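Side-chain contacts in aminotransferase, class I and II (Erwinia tasmaniensis, PDB 5Z0Q), which belongs to the class I and II aminotransferase family and binds pyridoxal-5'-phosphate: residues A72-A77 and E92-L97; S250-P255 and A261-M266; D305-H310 and E376-M381; V320-S325 and F365-P370. One frame throughout, in Å; residues are numbered along the deposited sequence.

Contact 1 of 4, residues A72-A77 and E92-L97; sequences ALAEVA and EWLVFL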
loop_
_atom_site.group_PDB
_atom_site.type_symbol
_atom_site.label_atom_id
_atom_site.label_comp_id
_atom_site.label_asym_id
_atom_site.label_seq_id
_atom_site.Cartn_x
_atom_site.Cartn_y
_atom_site.Cartn_z
ATOM N N ALA A 72 14.960 -11.686 -3.775
ATOM C CA ALA A 72 16.107 -10.936 -4.275
ATOM C C ALA A 72 16.303 -9.641 -3.496
ATOM O O ALA A 72 17.440 -9.260 -3.194
ATOM C CB ALA A 72 15.936 -10.646 -5.765
ATOM N N LEU A 73 15.209 -8.951 -3.163
ATOM C CA LEU A 73 15.320 -7.724 -2.380
ATOM C C LEU A 73 15.856 -8.009 -0.983
ATOM O O LEU A 73 16.712 -7.273 -0.477
ATOM C CB LEU A 73 13.963 -7.025 -2.302
ATOM C CG LEU A 73 13.889 -5.773 -1.424
ATOM C CD1 LEU A 73 14.888 -4.729 -1.893
ATOM C CD2 LEU A 73 12.479 -5.204 -1.423
ATOM N N ALA A 74 15.367 -9.073 -0.343
ATOM C CA ALA A 74 15.873 -9.440 0.975
ATOM C C ALA A 74 17.346 -9.818 0.920
ATOM O O ALA A 74 18.097 -9.535 1.861
ATOM C CB ALA A 74 15.047 -10.590 1.553
ATOM N N GLU A 75 17.779 -10.446 -0.174
ATOM C CA GLU A 75 19.178 -10.838 -0.303
ATOM C C GLU A 75 20.074 -9.620 -0.489
ATOM O O GLU A 75 21.113 -9.494 0.171
ATOM C CB GLU A 75 19.338 -11.815 -1.468
ATOM C CG GLU A 75 20.769 -12.265 -1.730
ATOM C CD GLU A 75 21.343 -11.677 -3.007
ATOM O OE1 GLU A 75 21.934 -10.577 -2.947
ATOM O OE2 GLU A 75 21.193 -12.311 -4.074
ATOM N N VAL A 76 19.686 -8.706 -1.381
ATOM C CA VAL A 76 20.519 -7.536 -1.643
ATOM C C VAL A 76 20.488 -6.573 -0.463
ATOM O O VAL A 76 21.454 -5.836 -0.229
ATOM C CB VAL A 76 20.087 -6.852 -2.954
ATOM C CG1 VAL A 76 18.692 -6.257 -2.826
ATOM C CG2 VAL A 76 21.092 -5.785 -3.351
ATOM N N ALA A 77 19.395 -6.562 0.305
ATOM C CA ALA A 77 19.342 -5.711 1.488
ATOM C C ALA A 77 20.299 -6.206 2.564
ATOM O O ALA A 77 20.970 -5.403 3.223
ATOM C CB ALA A 77 17.913 -5.641 2.028
ATOM N N GLU A 92 14.895 -13.494 8.636
ATOM C CA GLU A 92 13.575 -13.422 9.253
ATOM C C GLU A 92 13.339 -12.114 9.999
ATOM O O GLU A 92 12.215 -11.881 10.458
ATOM C CB GLU A 92 13.360 -14.606 10.203
ATOM C CG GLU A 92 14.242 -14.609 11.443
ATOM C CD GLU A 92 15.583 -15.277 11.210
ATOM O OE1 GLU A 92 15.933 -15.530 10.038
ATOM O OE2 GLU A 92 16.288 -15.554 12.204
ATOM N N TRP A 93 14.357 -11.260 10.132
ATOM C CA TRP A 93 14.161 -9.954 10.749
ATOM C C TRP A 93 13.399 -8.996 9.845
ATOM O O TRP A 93 12.851 -8.004 10.338
ATOM C CB TRP A 93 15.508 -9.324 11.114
ATOM C CG TRP A 93 16.287 -10.064 12.154
ATOM C CD1 TRP A 93 15.891 -11.169 12.849
ATOM C CD2 TRP A 93 17.604 -9.748 12.618
ATOM N NE1 TRP A 93 16.881 -11.561 13.718
ATOM C CE2 TRP A 93 17.944 -10.704 13.596
ATOM C CE3 TRP A 93 18.530 -8.748 12.303
ATOM C CZ2 TRP A 93 19.168 -10.691 14.260
ATOM C CZ3 TRP A 93 19.745 -8.736 12.963
ATOM C CH2 TRP A 93 20.052 -9.700 13.930
ATOM N N LEU A 94 13.351 -9.267 8.545
ATOM C CA LEU A 94 12.804 -8.315 7.590
ATOM C C LEU A 94 11.285 -8.406 7.522
ATOM O O LEU A 94 10.705 -9.493 7.586
ATOM C CB LEU A 94 13.401 -8.555 6.202
ATOM C CG LEU A 94 14.922 -8.431 6.101
ATOM C CD1 LEU A 94 15.389 -8.699 4.682
ATOM C CD2 LEU A 94 15.379 -7.059 6.566
ATOM N N VAL A 95 10.645 -7.244 7.400
ATOM C CA VAL A 95 9.209 -7.131 7.160
ATOM C C VAL A 95 9.032 -6.052 6.101
ATOM O O VAL A 95 9.335 -4.880 6.350
ATOM C CB VAL A 95 8.415 -6.780 8.428
ATOM C CG1 VAL A 95 6.948 -6.571 8.090
ATOM C CG2 VAL A 95 8.564 -7.867 9.479
ATOM N N PHE A 96 8.551 -6.438 4.921
ATOM C CA PHE A 96 8.417 -5.497 3.817
ATOM C C PHE A 96 7.115 -4.713 3.929
ATOM O O PHE A 96 6.068 -5.261 4.286
ATOM C CB PHE A 96 8.481 -6.235 2.481
ATOM C CG PHE A 96 9.791 -6.928 2.238
ATOM C CD1 PHE A 96 10.929 -6.199 1.935
ATOM C CD2 PHE A 96 9.885 -8.308 2.314
ATOM C CE1 PHE A 96 12.139 -6.832 1.714
ATOM C CE2 PHE A 96 11.091 -8.948 2.093
ATOM C CZ PHE A 96 12.218 -8.210 1.792
ATOM N N LEU A 97 7.188 -3.424 3.616
ATOM C CA LEU A 97 6.081 -2.498 3.792
ATOM C C LEU A 97 5.940 -1.625 2.556
ATOM O O LEU A 97 6.919 -1.406 1.831
ATOM C CB LEU A 97 6.292 -1.605 5.026
ATOM C CG LEU A 97 6.395 -2.309 6.379
ATOM C CD1 LEU A 97 7.093 -1.413 7.390
ATOM C CD2 LEU A 97 5.014 -2.707 6.876
#
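Phe-96 meets Leu-73 and Ala-74 where helix 71-83 packs beside the edge strand 94-97 of the mixed sheet of the large domain. Over the short segments the two axes approach to 10.5 Å and make an angle of 122°, so the helix runs across the strand rather than along it.

Two aliphatic groups pack on the Phe-96 ring. CD2 of Leu-73 lies 3.6 Å from CE1 of Phe-96, and its approach is oblique to the ring. The two side chains run antiparallel alongside one another. Ala-74 comes to the same ring differently: its CB stands at the edge, near the ring plane, 3.7 Å from Phe-96 CZ. With CG beside the backbone N (chi1 -63°), Phe-96 sends its ring out from the strand, and the CD1-CE1-CZ side is the part that meets the helix.

The purely aliphatic part is smaller. Leu-94 CD1 touches Ala-74 CB at 3.7 Å, so one methyl group is shared by two strand residues that alternate with Val-95. The CA atoms of Ala-74 and Leu-94 are 7.4 Å apart, a short spacing that the alanine's small side chain permits.

Around this apolar patch, Leu-73 also touches Tyr-279 and Ser-283 of helix 276-288. Phe-96 reaches Leu-251 and Leu-94 reaches Val-253, both on strand 250-253, while the carbonyl O of Phe-96 accepts a hydrogen bond from Arg-267 NH1 at the end of helix 257-267.

Contact 2 of 4, residues S250-P255 and A261-M266; sequences SLAVIP and ARFNRM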
loop_
_atom_site.group_PDB
_atom_site.type_symbol
_atom_site.label_atom_id
_atom_site.label_comp_id
_atom_site.label_asym_id
_atom_site.label_seq_id
_atom_site.Cartn_x
_atom_site.Cartn_y
_atom_site.Cartn_z
ATOM N N SER A 250 9.628 -0.527 0.847
ATOM C CA SER A 250 10.444 -0.312 2.034
ATOM C C SER A 250 10.485 -1.600 2.844
ATOM O O SER A 250 9.821 -2.589 2.516
ATOM C CB SER A 250 9.899 0.846 2.879
ATOM O OG SER A 250 8.655 0.501 3.461
ATOM N N LEU A 251 11.269 -1.585 3.920
ATOM C CA LEU A 251 11.375 -2.745 4.792
ATOM C C LEU A 251 11.699 -2.288 6.206
ATOM O O LEU A 251 12.349 -1.260 6.412
ATOM C CB LEU A 251 12.434 -3.739 4.288
ATOM C CG LEU A 251 13.860 -3.259 3.991
ATOM C CD1 LEU A 251 14.734 -3.239 5.242
ATOM C CD2 LEU A 251 14.493 -4.126 2.912
ATOM N N ALA A 252 11.232 -3.067 7.176
ATOM C CA ALA A 252 11.528 -2.850 8.584
ATOM C C ALA A 252 12.352 -4.018 9.105
ATOM O O ALA A 252 12.070 -5.177 8.787
ATOM C CB ALA A 252 10.246 -2.699 9.405
ATOM N N VAL A 253 13.369 -3.709 9.902
ATOM C CA VAL A 253 14.273 -4.711 10.456
ATOM C C VAL A 253 14.006 -4.796 11.952
ATOM O O VAL A 253 14.379 -3.894 12.711
ATOM C CB VAL A 253 15.742 -4.378 10.171
ATOM C CG1 VAL A 253 16.640 -5.517 10.629
ATOM C CG2 VAL A 253 15.941 -4.091 8.690
ATOM N N ILE A 254 13.361 -5.876 12.375
ATOM C CA ILE A 254 13.007 -6.100 13.769
ATOM C C ILE A 254 13.692 -7.380 14.231
ATOM O O ILE A 254 13.187 -8.482 14.012
ATOM C CB ILE A 254 11.482 -6.190 13.955
ATOM C CG1 ILE A 254 10.775 -5.181 13.049
ATOM C CG2 ILE A 254 11.111 -5.945 15.408
ATOM C CD1 ILE A 254 9.274 -5.346 13.004
ATOM N N PRO A 255 14.861 -7.273 14.871
ATOM C CA PRO A 255 15.544 -8.488 15.343
ATOM C C PRO A 255 14.813 -9.192 16.472
ATOM O O PRO A 255 14.919 -10.419 16.592
ATOM C CB PRO A 255 16.915 -7.967 15.798
ATOM C CG PRO A 255 17.075 -6.644 15.114
ATOM C CD PRO A 255 15.695 -6.073 15.032
ATOM N N ALA A 261 6.369 -9.990 16.125
ATOM C CA ALA A 261 5.012 -10.530 16.126
ATOM C C ALA A 261 3.992 -9.449 16.461
ATOM O O ALA A 261 2.919 -9.394 15.851
ATOM C CB ALA A 261 4.912 -11.696 17.110
ATOM N N ARG A 262 4.307 -8.586 17.432
ATOM C CA ARG A 262 3.422 -7.468 17.742
ATOM C C ARG A 262 3.318 -6.500 16.572
ATOM O O ARG A 262 2.252 -5.922 16.336
ATOM C CB ARG A 262 3.917 -6.738 18.993
ATOM C CG ARG A 262 3.920 -7.587 20.254
ATOM C CD ARG A 262 4.679 -6.904 21.384
ATOM N NE ARG A 262 4.103 -5.608 21.736
ATOM C CZ ARG A 262 4.613 -4.788 22.651
ATOM N NH1 ARG A 262 5.714 -5.127 23.308
ATOM N NH2 ARG A 262 4.022 -3.629 22.908
ATOM N N PHE A 263 4.412 -6.316 15.829
ATOM C CA PHE A 263 4.389 -5.437 14.665
ATOM C C PHE A 263 3.527 -6.024 13.555
ATOM O O PHE A 263 2.666 -5.335 12.992
ATOM C CB PHE A 263 5.818 -5.194 14.176
ATOM C CG PHE A 263 5.926 -4.180 13.072
ATOM C CD1 PHE A 263 6.057 -2.832 13.362
ATOM C CD2 PHE A 263 5.916 -4.574 11.744
ATOM C CE1 PHE A 263 6.164 -1.896 12.349
ATOM C CE2 PHE A 263 6.021 -3.645 10.727
ATOM C CZ PHE A 263 6.146 -2.304 11.031
ATOM N N ASN A 264 3.740 -7.303 13.229
ATOM C CA ASN A 264 2.987 -7.933 12.149
ATOM C C ASN A 264 1.505 -8.047 12.480
ATOM O O ASN A 264 0.663 -7.947 11.579
ATOM C CB ASN A 264 3.571 -9.311 11.841
ATOM C CG ASN A 264 4.962 -9.235 11.244
ATOM O OD1 ASN A 264 5.279 -8.308 10.499
ATOM N ND2 ASN A 264 5.802 -10.210 11.569
ATOM N N ARG A 265 1.165 -8.258 13.753
ATOM C CA ARG A 265 -0.241 -8.342 14.138
ATOM C C ARG A 265 -0.942 -7.001 13.953
ATOM O O ARG A 265 -2.113 -6.954 13.557
ATOM C CB ARG A 265 -0.357 -8.826 15.584
ATOM C CG ARG A 265 -1.783 -8.983 16.082
ATOM C CD ARG A 265 -1.858 -9.881 17.315
ATOM N NE ARG A 265 -1.132 -9.336 18.460
ATOM C CZ ARG A 265 0.074 -9.742 18.847
ATOM N NH1 ARG A 265 0.701 -10.703 18.180
ATOM N NH2 ARG A 265 0.655 -9.189 19.904
ATOM N N MET A 266 -0.240 -5.898 14.228
ATOM C CA MET A 266 -0.810 -4.575 14.000
ATOM C C MET A 266 -0.893 -4.252 12.514
ATOM O O MET A 266 -1.761 -3.476 12.094
ATOM C CB MET A 266 0.020 -3.522 14.735
ATOM C CG MET A 266 -0.488 -2.095 14.604
ATOM S SD MET A 266 -2.123 -1.864 15.327
ATOM C CE MET A 266 -1.826 -2.412 17.007
#
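Between Ile-254 and Phe-263 the CA atoms come to 8.7 Å, the closest CA pair between the two segments. Strand 250-253 of the large-domain sheet is followed directly by helix 257-267, so this is a strand-turn-helix unit in which the chain folds back and the helix packs over the strand it has just left. The backbone torsions agree with that reading: Ala-252 is extended, and Phe-263 is helical at -68/-49°.

Alternation along the extended chain selects the side chains. Ala-252 and Ile-254 point toward the helix, with Val-253 between them facing elsewhere, and Phe-263 answers from the helix. The main contact is CD1 of Ile-254 over one face of the Phe-263 ring, near its attached end, 3.5 Å from CG. Phe-263 carries CG anti to its own N, and this brings the ring toward the strand. The Ile-254 side chain runs roughly perpendicular to that of Phe-263, so its methyl end does the touching while the rest of the chain stays back.

All three touching residues are buried. Beyond the pair, Phe-263 also meets Ile-106 of helix 101-111 and Ile-233 of strand 232-236, which places its ring between the sheet and another helix. Ala-252 completes the contact from an oblique direction: its CB lies 4.4 Å from CZ of Phe-263.

Contact 3 of 4, residues D305-H310 and E376-M381; sequences DMLAQH and EALQRM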
loop_
_atom_site.group_PDB
_atom_site.type_symbol
_atom_site.label_atom_id
_atom_site.label_comp_id
_atom_site.label_asym_id
_atom_site.label_seq_id
_atom_site.Cartn_x
_atom_site.Cartn_y
_atom_site.Cartn_z
ATOM N N ASP A 305 26.951 22.697 -1.768
ATOM C CA ASP A 305 27.958 23.710 -1.464
ATOM C C ASP A 305 27.585 25.066 -2.047
ATOM O O ASP A 305 27.900 26.104 -1.454
ATOM C CB ASP A 305 29.325 23.264 -1.985
ATOM C CG ASP A 305 29.849 22.035 -1.267
ATOM O OD1 ASP A 305 29.158 21.536 -0.354
ATOM O OD2 ASP A 305 30.952 21.568 -1.616
ATOM N N MET A 306 26.913 25.081 -3.199
ATOM C CA MET A 306 26.490 26.347 -3.787
ATOM C C MET A 306 25.379 26.990 -2.966
ATOM O O MET A 306 25.416 28.196 -2.699
ATOM C CB MET A 306 26.035 26.128 -5.229
ATOM C CG MET A 306 25.823 27.408 -6.015
ATOM S SD MET A 306 25.133 27.075 -7.645
ATOM C CE MET A 306 26.156 25.696 -8.145
ATOM N N LEU A 307 24.383 26.198 -2.559
ATOM C CA LEU A 307 23.302 26.729 -1.737
ATOM C C LEU A 307 23.817 27.200 -0.383
ATOM O O LEU A 307 23.382 28.239 0.127
ATOM C CB LEU A 307 22.215 25.669 -1.558
ATOM C CG LEU A 307 21.088 25.979 -0.569
ATOM C CD1 LEU A 307 20.199 27.097 -1.082
ATOM C CD2 LEU A 307 20.270 24.731 -0.284
ATOM N N ALA A 308 24.750 26.451 0.212
ATOM C CA ALA A 308 25.264 26.809 1.530
ATOM C C ALA A 308 26.034 28.122 1.483
ATOM O O ALA A 308 25.830 29.003 2.327
ATOM C CB ALA A 308 26.147 25.686 2.074
ATOM N N GLN A 309 26.924 28.275 0.501
ATOM C CA GLN A 309 27.679 29.516 0.380
ATOM C C GLN A 309 26.780 30.689 0.006
ATOM O O GLN A 309 27.045 31.826 0.414
ATOM C CB GLN A 309 28.800 29.348 -0.647
ATOM C CG GLN A 309 29.621 30.604 -0.893
ATOM C CD GLN A 309 30.871 30.334 -1.709
ATOM O OE1 GLN A 309 31.357 31.206 -2.429
ATOM N NE2 GLN A 309 31.403 29.121 -1.593
ATOM N N HIS A 310 25.709 30.435 -0.746
ATOM C CA HIS A 310 24.827 31.516 -1.172
ATOM C C HIS A 310 23.933 32.003 -0.037
ATOM O O HIS A 310 23.697 33.209 0.097
ATOM C CB HIS A 310 23.974 31.065 -2.355
ATOM C CG HIS A 310 23.207 32.176 -3.000
ATOM N ND1 HIS A 310 23.732 32.951 -4.011
ATOM C CD2 HIS A 310 21.960 32.650 -2.770
ATOM C CE1 HIS A 310 22.839 33.852 -4.380
ATOM N NE2 HIS A 310 21.755 33.690 -3.642
ATOM N N GLU A 376 18.600 29.367 -10.811
ATOM C CA GLU A 376 17.420 30.220 -10.905
ATOM C C GLU A 376 16.752 30.399 -9.548
ATOM O O GLU A 376 16.201 31.469 -9.266
ATOM C CB GLU A 376 16.427 29.638 -11.912
ATOM C CG GLU A 376 16.963 29.550 -13.331
ATOM C CD GLU A 376 15.964 28.940 -14.295
ATOM O OE1 GLU A 376 14.858 28.564 -13.851
ATOM O OE2 GLU A 376 16.286 28.838 -15.498
ATOM N N ALA A 377 16.790 29.370 -8.698
ATOM C CA ALA A 377 16.229 29.497 -7.358
ATOM C C ALA A 377 17.065 30.434 -6.497
ATOM O O ALA A 377 16.518 31.256 -5.752
ATOM C CB ALA A 377 16.118 28.121 -6.704
ATOM N N LEU A 378 18.392 30.325 -6.585
ATOM C CA LEU A 378 19.261 31.191 -5.796
ATOM C C LEU A 378 19.128 32.651 -6.209
ATOM O O LEU A 378 19.226 33.545 -5.360
ATOM C CB LEU A 378 20.712 30.734 -5.920
ATOM C CG LEU A 378 21.025 29.380 -5.285
ATOM C CD1 LEU A 378 22.491 29.021 -5.465
ATOM C CD2 LEU A 378 20.652 29.401 -3.814
ATOM N N GLN A 379 18.904 32.917 -7.498
ATOM C CA GLN A 379 18.752 34.298 -7.939
ATOM C C GLN A 379 17.422 34.887 -7.490
ATOM O O GLN A 379 17.349 36.083 -7.184
ATOM C CB GLN A 379 18.897 34.386 -9.459
ATOM C CG GLN A 379 18.890 35.808 -10.002
ATOM C CD GLN A 379 19.955 36.690 -9.368
ATOM O OE1 GLN A 379 21.003 36.209 -8.937
ATOM N NE2 GLN A 379 19.686 37.989 -9.307
ATOM N N ARG A 380 16.365 34.072 -7.437
ATOM C CA ARG A 380 15.102 34.553 -6.887
ATOM C C ARG A 380 15.223 34.860 -5.400
ATOM O O ARG A 380 14.527 35.746 -4.893
ATOM C CB ARG A 380 13.991 33.532 -7.131
ATOM C CG ARG A 380 13.615 33.362 -8.592
ATOM C CD ARG A 380 12.327 32.569 -8.743
ATOM N NE ARG A 380 11.883 32.505 -10.132
ATOM C CZ ARG A 380 10.706 32.027 -10.519
ATOM N NH1 ARG A 380 9.846 31.571 -9.620
ATOM N NH2 ARG A 380 10.385 32.009 -11.805
ATOM N N MET A 381 16.093 34.140 -4.688
ATOM C CA MET A 381 16.352 34.471 -3.292
ATOM C C MET A 381 17.096 35.794 -3.171
ATOM O O MET A 381 16.767 36.623 -2.315
ATOM C CB MET A 381 17.146 33.349 -2.622
ATOM C CG MET A 381 16.383 32.047 -2.470
ATOM S SD MET A 381 17.395 30.748 -1.739
ATOM C CE MET A 381 17.915 31.541 -0.221
#
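Helices 290-313 and 371-385 of the smaller domain of this aminotransferase fold lie side by side here, joined mainly through Leu-378 and His-310. They form a nearly parallel helix pair: over the short segments the N-to-C directions differ by 8° and the axes come to 11.0 Å.

Leu-378 is the residue that reaches across, and three side chains of the other helix receive it. CD1 of Leu-378 is 3.7 Å from CG of Met-306, whose chain bends at its last torsion. The second methyl, CD2, packs 3.6 Å from CD1 of Leu-307. Both of these pairings meet at a slant.

His-310 is met over its face. CB of Leu-378 sits 3.9 Å from the centroid of the imidazole and 10° off the ring normal, a CH-pi contact almost straight above the ring. The histidine takes up this position with CG anti to the backbone N (chi1 -170°). On the neighbouring turn, Thr-382 OG1 hydrogen bonds with Leu-378 O and weakly with His-310 NE2. Close by, CD2 of His-310 stands 3.7 Å from CD2 of Leu-378.

Contact 4 of 4, residues V320-S325 and F365-P370; sequences VTPEAS and FNFGCP
The ring of Phe-367 is met by Pro-322 at its edge, close to the ring plane, with CG of the proline 4.1 Å from CZ. Ser-325 approaches the same ring obliquely, its OG 3.7 Å from CE1 of Phe-367. The outer end of the ring thus takes both contacts. A second flat group lies within the segment 365-370: the ring of Phe-365 has the backbone N of Phe-367 in its plane, at the edge.

The ring's direction follows from the first torsion of Phe-367. Its CG lies between the backbone N and the carbonyl carbon (chi1 58°), and this swings the ring toward the 320-325 loop. The backbone beside it is shaped by two turns. OD1 of Asn-366 accepts from Gly-368 N at 2.9 Å, with an N-H...O angle of 152°. This side-chain bond to the residue two places on is an Asx turn, and the donor lies in the plane of the amide carbonyl. Gly-368 is the centre of an inverse gamma turn, and a weak bond of 3.1 Å joins Cys-369 N to Phe-367 O. The two turns bend the chain just before Pro-370, the N-cap of the next helix.

Helix 290-313 packs on both loops, touching Ser-325 through Leu-300 and Phe-367 through Leu-307, while Phe-367 also touches Leu-374 of helix 371-385. Glu-323, in the same loop as Ser-325 between strands 318-319 and 329-331, forms salt bridges with Arg-183 and Arg-150.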
loop_
_atom_site.group_PDB
_atom_site.type_symbol
_atom_site.label_atom_id
_atom_site.label_comp_id
_atom_site.label_asym_id
_atom_site.label_seq_id
_atom_site.Cartn_x
_atom_site.Cartn_y
_atom_site.Cartn_z
ATOM N N VAL A 320 22.752 25.545 8.138
ATOM C CA VAL A 320 23.775 24.541 8.401
ATOM C C VAL A 320 23.959 23.693 7.152
ATOM O O VAL A 320 22.982 23.231 6.551
ATOM C CB VAL A 320 23.384 23.676 9.610
ATOM C CG1 VAL A 320 24.237 22.421 9.670
ATOM C CG2 VAL A 320 23.518 24.475 10.892
ATOM N N THR A 321 25.208 23.498 6.748
ATOM C CA THR A 321 25.504 22.624 5.624
ATOM C C THR A 321 25.061 21.204 5.957
ATOM O O THR A 321 25.603 20.599 6.895
ATOM C CB THR A 321 26.993 22.651 5.293
ATOM O OG1 THR A 321 27.373 23.976 4.900
ATOM C CG2 THR A 321 27.301 21.684 4.160
ATOM N N PRO A 322 24.090 20.643 5.238
ATOM C CA PRO A 322 23.584 19.312 5.599
ATOM C C PRO A 322 24.619 18.235 5.315
ATOM O O PRO A 322 25.157 18.145 4.209
ATOM C CB PRO A 322 22.344 19.151 4.712
ATOM C CG PRO A 322 22.617 20.028 3.531
ATOM C CD PRO A 322 23.403 21.200 4.059
ATOM N N GLU A 323 24.900 17.417 6.328
ATOM C CA GLU A 323 25.782 16.276 6.134
ATOM C C GLU A 323 25.148 15.190 5.276
ATOM O O GLU A 323 25.860 14.285 4.826
ATOM C CB GLU A 323 26.196 15.703 7.491
ATOM C CG GLU A 323 27.020 16.663 8.338
ATOM C CD GLU A 323 27.397 16.084 9.690
ATOM O OE1 GLU A 323 26.602 15.301 10.253
ATOM O OE2 GLU A 323 28.496 16.410 10.189
ATOM N N ALA A 324 23.840 15.261 5.032
ATOM C CA ALA A 324 23.140 14.276 4.217
ATOM C C ALA A 324 22.177 14.993 3.283
ATOM O O ALA A 324 21.285 15.714 3.741
ATOM C CB ALA A 324 22.389 13.267 5.090
ATOM N N SER A 325 22.367 14.789 1.982
ATOM C CA SER A 325 21.489 15.342 0.962
ATOM C C SER A 325 20.056 14.845 1.163
ATOM O O SER A 325 19.817 13.806 1.786
ATOM C CB SER A 325 22.019 14.958 -0.422
ATOM O OG SER A 325 22.866 15.972 -0.933
ATOM N N PHE A 365 14.703 23.583 2.002
ATOM C CA PHE A 365 15.132 23.819 0.630
ATOM C C PHE A 365 15.469 22.485 -0.025
ATOM O O PHE A 365 16.333 21.749 0.463
ATOM C CB PHE A 365 16.342 24.754 0.600
ATOM C CG PHE A 365 16.599 25.388 -0.740
ATOM C CD1 PHE A 365 17.029 24.629 -1.815
ATOM C CD2 PHE A 365 16.431 26.750 -0.916
ATOM C CE1 PHE A 365 17.269 25.213 -3.043
ATOM C CE2 PHE A 365 16.673 27.339 -2.142
ATOM C CZ PHE A 365 17.092 26.568 -3.205
ATOM N N ASN A 366 14.798 22.180 -1.132
ATOM C CA ASN A 366 15.051 20.961 -1.895
ATOM C C ASN A 366 15.965 21.322 -3.061
ATOM O O ASN A 366 15.510 21.849 -4.080
ATOM C CB ASN A 366 13.744 20.339 -2.376
ATOM C CG ASN A 366 13.933 18.951 -2.967
ATOM O OD1 ASN A 366 15.022 18.592 -3.418
ATOM N ND2 ASN A 366 12.864 18.162 -2.968
ATOM N N PHE A 367 17.260 21.041 -2.913
ATOM C CA PHE A 367 18.214 21.236 -3.995
ATOM C C PHE A 367 18.499 19.942 -4.752
ATOM O O PHE A 367 19.546 19.824 -5.398
ATOM C CB PHE A 367 19.511 21.856 -3.468
ATOM C CG PHE A 367 20.189 21.060 -2.386
ATOM C CD1 PHE A 367 21.128 20.091 -2.702
ATOM C CD2 PHE A 367 19.913 21.306 -1.051
ATOM C CE1 PHE A 367 21.762 19.367 -1.708
ATOM C CE2 PHE A 367 20.547 20.590 -0.052
ATOM C CZ PHE A 367 21.472 19.619 -0.380
ATOM N N GLY A 368 17.588 18.973 -4.682
ATOM C CA GLY A 368 17.681 17.778 -5.498
ATOM C C GLY A 368 17.094 18.012 -6.874
ATOM O O GLY A 368 15.966 17.597 -7.162
ATOM N N CYS A 369 17.856 18.680 -7.733
ATOM C CA CYS A 369 17.377 19.127 -9.031
ATOM C C CYS A 369 18.586 19.473 -9.889
ATOM O O CYS A 369 19.699 19.605 -9.366
ATOM C CB CYS A 369 16.444 20.341 -8.886
ATOM S SG CYS A 369 17.193 21.739 -8.027
ATOM N N PRO A 370 18.409 19.605 -11.206
ATOM C CA PRO A 370 19.530 20.040 -12.048
ATOM C C PRO A 370 20.044 21.405 -11.618
ATOM O O PRO A 370 19.289 22.261 -11.150
ATOM C CB PRO A 370 18.926 20.081 -13.459
ATOM C CG PRO A 370 17.445 20.085 -13.253
ATOM C CD PRO A 370 17.221 19.284 -12.014
#

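How the contacts relate
Contacts 1 and 2 belong to the large domain and share its sheet: strands 94-97 and 250-253 are neighbours, joined by a probable hydrogen bond from Ala-252 N to Val-95 O (2.8 Å). Contacts 3 and 4 lie on the opposite side of the chain's centre; contact 4 lies within the loop that contact 3 closes, and the two touch through Leu-307 and Phe-365. Contacts 2 and 4 are wholly buried, contacts 1 and 3 only partly. Apolar packing runs through all four. Contact 3 adds a CH-pi contact, whereas contact 4 also sets a serine hydroxyl against a ring, and one of its loops is shaped by its own turn bonds.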